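Group 1 truncated hemoglobin (Tetrahymena pyriformis, PDB 3AQ9) probably binds oxygen at its single heme, as a monomeric 2/2-fold globin, and takes part in nitric oxide detoxification. Local coordinates at residues E9-E14 with D101-E106; D31-H36 with I87-A92. The protein carries 1 engineered substitution. One frame throughout, in Å; residues are numbered along the deposited sequence.

From the N terminus, the short helix 7-11 comes first, and contact 1 joins its end to helix 101-112, closing a loop that spans most of the globin chain. Helix 13-28 follows, and the turn after it, D31-H36, reaches helix 80-96 in contact 2; this smaller loop, which includes helix 43-57, lies wholly within the larger one, so the two nest and do not cross. The centres are 19 Å apart. Helices 80-96 and 101-112 follow each other in the chain and link the two: I104 CG2 of contact 1 packs on A91 CB of contact 2 at 3.8 Å. Contact 1 is apolar; contact 2 is polar and charged.

Contact 1 (E9-E14 with D101-E106); sequences EKLGGE and DAVINE
V103 on helix 101-112 points its side chain at the end of helix 7-11 and fits against K10 and L11 together. Its CB directs both methyls at the other segment. V103 CG1, placed anti to the backbone N (chi1 169°), reaches furthest in and meets L11: its distance to L11 CD2 is 3.6 Å, the closest approach of the contact, with L11 CG behind at 4.2 Å. V103 CG1 also lies 4.1 Å from K10 CB. V103 CG2, the other branch, meets K10 alone, again at K10 CB and again at 4.1 Å, so the root of the lysine rests on both valine methyls. Beyond CG the lysine runs out extended, and K10 NZ stays 6.5 Å from E106 OE2, too far for a salt bridge.

L11 comes in at an angle to the valine and offers only the CD2 side of its fork. Its side chain also touches L58, V99 and L94, which places it between helix 80-96 and V103, while I104, on the inward side of helix 101-112, packs on L94 as well.

Just past L11 the helix ends in a Schellman motif: G12 N bonds back to E9 O at 3.0 Å, and G12 takes a positive phi of 117°, where a CB would press on the preceding carbonyl oxygen. G13 also has a positive phi. This glycine pair lets the chain turn from the short A helix of the globin fold into the B helix, in keeping with the glycine motif of group I truncated hemoglobins.

With just methyl and methylene groups meeting, near the surface, the join of the A and H helices here depends on shape and on shedding water; direction-specific bonding between the two segments plays no part.

Contact 2 (D31-H36 with I87-A92); sequences DERVKH and IENLAA
The guanidinium of R33 meets both its carboxylate partners edge-on, with D31 CG and E88 CD lying in its plane. Along one edge R33 NE gives a nearly straight bond to D31 OD1 (3.0 Å, 174°) and R33 NH2 one to D31 OD2 (2.8 Å), each carboxylate oxygen accepting on its syn lone pair. At the end of the group R33 NH1 and NH2 converge on a single oxygen, E88 OE1, at 2.9 and 3.0 Å, reaching it from the same face of a carboxylate turned 44° from the guanidinium. The chain bends at chi3, which brings NE alongside the aspartate. D31 OD1 also takes the backbone N of R33 at 2.8 Å, an Asx turn in the loop between the B and E helices of the globin fold, facing the G helix, 80-96. A leucine in place of R33 would probably leave E88 and D31 without their shared counter-charge and the Asx turn less firmly held. N89 ND2 adds a second donor to D31 OD2 at 2.9 Å, its amide steeply inclined to the carboxylate (80°). That asparagine is buried, walled by F24, K27 and V28 of helix 13-28, and ND2 also makes a weak bond to A85 O.

Contact 1 (E9-E14 with D101-E106)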
# COMPACT_ATOMS: atom_id res chain seq x y z
N GLU A 9 -14.72 -1.72 3.73
CA GLU A 9 -15.57 -1.99 4.92
C GLU A 9 -15.18 -3.37 5.54
O GLU A 9 -15.18 -3.54 6.80
CB GLU A 9 -17.00 -2.01 4.46
CG GLU A 9 -17.50 -0.68 4.12
CD GLU A 9 -18.94 -0.73 3.53
OE1 GLU A 9 -19.25 -1.46 2.58
OE2 GLU A 9 -19.81 -0.07 4.09
N LYS A 10 -14.86 -4.34 4.66
CA LYS A 10 -14.56 -5.67 5.14
C LYS A 10 -13.29 -5.64 6.01
O LYS A 10 -13.18 -6.45 6.95
CB LYS A 10 -14.42 -6.63 3.97
CG LYS A 10 -15.77 -7.08 3.39
CD LYS A 10 -15.54 -7.69 1.98
CE LYS A 10 -16.82 -8.39 1.38
NZ LYS A 10 -16.18 -9.02 0.18
N LEU A 11 -12.36 -4.75 5.69
CA LEU A 11 -11.08 -4.59 6.49
C LEU A 11 -11.30 -3.98 7.84
O LEU A 11 -10.39 -4.04 8.68
CB LEU A 11 -10.05 -3.63 5.71
CG LEU A 11 -9.59 -4.32 4.58
CD1 LEU A 11 -8.72 -3.39 3.74
CD2 LEU A 11 -8.85 -5.63 5.07
N GLY A 12 -12.40 -3.27 8.02
CA GLY A 12 -12.69 -2.51 9.25
C GLY A 12 -12.80 -1.01 9.04
O GLY A 12 -12.86 -0.26 10.01
N GLY A 13 -12.82 -0.56 7.77
CA GLY A 13 -13.10 0.85 7.58
C GLY A 13 -11.93 1.81 7.95
O GLY A 13 -10.75 1.40 7.96
N GLU A 14 -12.31 3.04 8.30
CA GLU A 14 -11.33 4.08 8.49
C GLU A 14 -10.32 3.72 9.58
O GLU A 14 -9.11 3.90 9.38
CB GLU A 14 -12.03 5.36 8.84
CG GLU A 14 -11.05 6.50 8.96
CD GLU A 14 -11.77 7.79 9.41
OE1 GLU A 14 -12.86 7.72 9.93
OE2 GLU A 14 -11.21 8.88 9.33
N ASP A 101 -7.83 -14.44 5.29
CA ASP A 101 -7.11 -14.62 4.03
C ASP A 101 -7.95 -14.20 2.81
O ASP A 101 -7.41 -13.59 1.86
CB ASP A 101 -6.63 -16.04 3.83
CG ASP A 101 -5.59 -16.48 4.87
OD1 ASP A 101 -4.83 -15.64 5.42
OD2 ASP A 101 -5.58 -17.69 5.15
N ALA A 102 -9.26 -14.46 2.87
CA ALA A 102 -10.11 -14.19 1.67
C ALA A 102 -10.14 -12.71 1.37
O ALA A 102 -10.00 -12.30 0.18
CB ALA A 102 -11.53 -14.74 1.80
N VAL A 103 -10.24 -11.87 2.42
CA VAL A 103 -10.30 -10.43 2.22
C VAL A 103 -8.92 -9.89 1.85
O VAL A 103 -8.77 -9.00 0.99
CB VAL A 103 -10.91 -9.73 3.50
CG1 VAL A 103 -10.72 -8.18 3.39
CG2 VAL A 103 -12.42 -10.20 3.56
N ILE A 104 -7.87 -10.45 2.46
CA ILE A 104 -6.55 -10.01 2.08
C ILE A 104 -6.36 -10.28 0.59
O ILE A 104 -5.79 -9.46 -0.14
CB ILE A 104 -5.46 -10.75 2.85
CG1 ILE A 104 -5.55 -10.31 4.38
CG2 ILE A 104 -4.06 -10.36 2.30
CD1 ILE A 104 -4.69 -11.22 5.19
N ASN A 105 -6.84 -11.41 0.13
CA ASN A 105 -6.61 -11.73 -1.32
C ASN A 105 -7.39 -10.78 -2.23
O ASN A 105 -6.88 -10.39 -3.29
CB ASN A 105 -7.04 -13.18 -1.60
CG ASN A 105 -6.08 -14.20 -0.94
OD1 ASN A 105 -4.90 -13.85 -0.59
ND2 ASN A 105 -6.57 -15.47 -0.75
N GLU A 106 -8.62 -10.43 -1.83
CA GLU A 106 -9.40 -9.46 -2.62
C GLU A 106 -8.63 -8.12 -2.70
O GLU A 106 -8.54 -7.50 -3.76
CB GLU A 106 -10.80 -9.23 -2.03
CG GLU A 106 -11.83 -10.37 -2.33
CD GLU A 106 -11.83 -10.78 -3.89
OE1 GLU A 106 -11.44 -11.98 -4.15
OE2 GLU A 106 -12.18 -9.98 -4.88

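Contact 2 (D31-H36 with I87-A92)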
# COMPACT_ATOMS: atom_id res chain seq x y z
N ASP A 31 12.46 -3.89 5.85
CA ASP A 31 12.61 -4.91 4.81
C ASP A 31 13.76 -4.50 3.88
O ASP A 31 13.73 -3.44 3.28
CB ASP A 31 11.29 -4.98 3.98
CG ASP A 31 11.26 -6.18 3.03
OD1 ASP A 31 12.33 -6.48 2.39
OD2 ASP A 31 10.23 -6.82 2.83
N GLU A 32 14.81 -5.33 3.85
CA GLU A 32 16.03 -4.94 3.13
C GLU A 32 15.74 -4.76 1.67
O GLU A 32 16.49 -4.07 0.94
CB GLU A 32 17.11 -6.10 3.21
CG GLU A 32 17.59 -6.30 4.70
CD GLU A 32 18.21 -5.08 5.34
OE1 GLU A 32 18.82 -4.27 4.71
OE2 GLU A 32 17.93 -4.88 6.57
N ARG A 33 14.66 -5.39 1.17
CA ARG A 33 14.42 -5.22 -0.28
C ARG A 33 13.97 -3.82 -0.65
O ARG A 33 14.13 -3.41 -1.79
CB ARG A 33 13.33 -6.17 -0.80
CG ARG A 33 13.74 -7.59 -0.63
CD ARG A 33 12.51 -8.53 -0.91
NE ARG A 33 11.57 -8.45 0.26
CZ ARG A 33 10.47 -9.23 0.32
NH1 ARG A 33 10.22 -10.10 -0.67
NH2 ARG A 33 9.65 -9.12 1.40
N VAL A 34 13.37 -3.10 0.28
CA VAL A 34 12.72 -1.87 -0.13
C VAL A 34 12.90 -0.67 0.85
O VAL A 34 12.53 0.45 0.51
CB VAL A 34 11.14 -2.05 -0.29
CG1 VAL A 34 10.84 -2.81 -1.63
CG2 VAL A 34 10.52 -2.75 0.95
N LYS A 35 13.44 -0.88 2.03
CA LYS A 35 13.37 0.19 3.01
C LYS A 35 14.11 1.42 2.53
O LYS A 35 13.78 2.57 2.83
CB LYS A 35 13.96 -0.27 4.35
CG LYS A 35 15.51 -0.61 4.32
CD LYS A 35 15.96 -1.15 5.61
CE LYS A 35 17.56 -0.99 5.58
NZ LYS A 35 18.06 -1.85 6.57
N HIS A 36 15.20 1.19 1.77
CA HIS A 36 16.04 2.36 1.42
C HIS A 36 15.37 3.35 0.45
O HIS A 36 15.85 4.46 0.34
CB HIS A 36 17.31 1.84 0.72
CG HIS A 36 17.02 0.75 -0.27
ND1 HIS A 36 16.82 -0.57 0.10
CD2 HIS A 36 16.92 0.79 -1.64
CE1 HIS A 36 16.72 -1.31 -1.00
NE2 HIS A 36 16.73 -0.51 -2.07
N ILE A 87 3.65 -6.01 -1.65
CA ILE A 87 2.42 -6.84 -1.44
C ILE A 87 2.58 -7.79 -0.28
O ILE A 87 1.64 -7.90 0.58
CB ILE A 87 2.14 -7.71 -2.69
CG1 ILE A 87 1.83 -6.79 -3.86
CG2 ILE A 87 1.03 -8.76 -2.42
CD1 ILE A 87 0.40 -6.03 -3.79
N GLU A 88 3.77 -8.42 -0.15
CA GLU A 88 3.95 -9.32 1.00
C GLU A 88 3.80 -8.58 2.36
O GLU A 88 3.22 -9.13 3.32
CB GLU A 88 5.33 -9.96 1.06
CG GLU A 88 5.42 -10.95 -0.18
CD GLU A 88 6.85 -11.45 -0.39
OE1 GLU A 88 7.74 -11.19 0.41
OE2 GLU A 88 7.02 -12.12 -1.44
N ASN A 89 4.41 -7.39 2.40
CA ASN A 89 4.30 -6.61 3.66
C ASN A 89 2.89 -6.13 3.93
O ASN A 89 2.46 -6.10 5.10
CB ASN A 89 5.26 -5.42 3.68
CG ASN A 89 6.71 -5.89 3.92
OD1 ASN A 89 7.00 -6.45 4.95
ND2 ASN A 89 7.60 -5.65 2.98
N LEU A 90 2.17 -5.74 2.88
CA LEU A 90 0.74 -5.31 3.11
C LEU A 90 -0.06 -6.54 3.56
O LEU A 90 -0.83 -6.47 4.50
CB LEU A 90 0.16 -4.76 1.79
CG LEU A 90 -1.28 -4.27 2.10
CD1 LEU A 90 -1.22 -3.16 3.15
CD2 LEU A 90 -1.82 -3.62 0.87
N ALA A 91 0.14 -7.69 2.91
CA ALA A 91 -0.60 -8.89 3.34
C ALA A 91 -0.30 -9.26 4.76
O ALA A 91 -1.24 -9.57 5.51
CB ALA A 91 -0.31 -10.09 2.38
N ALA A 92 0.98 -9.21 5.14
CA ALA A 92 1.41 -9.60 6.53
C ALA A 92 0.75 -8.60 7.55
O ALA A 92 0.34 -9.00 8.65
CB ALA A 92 2.85 -9.60 6.63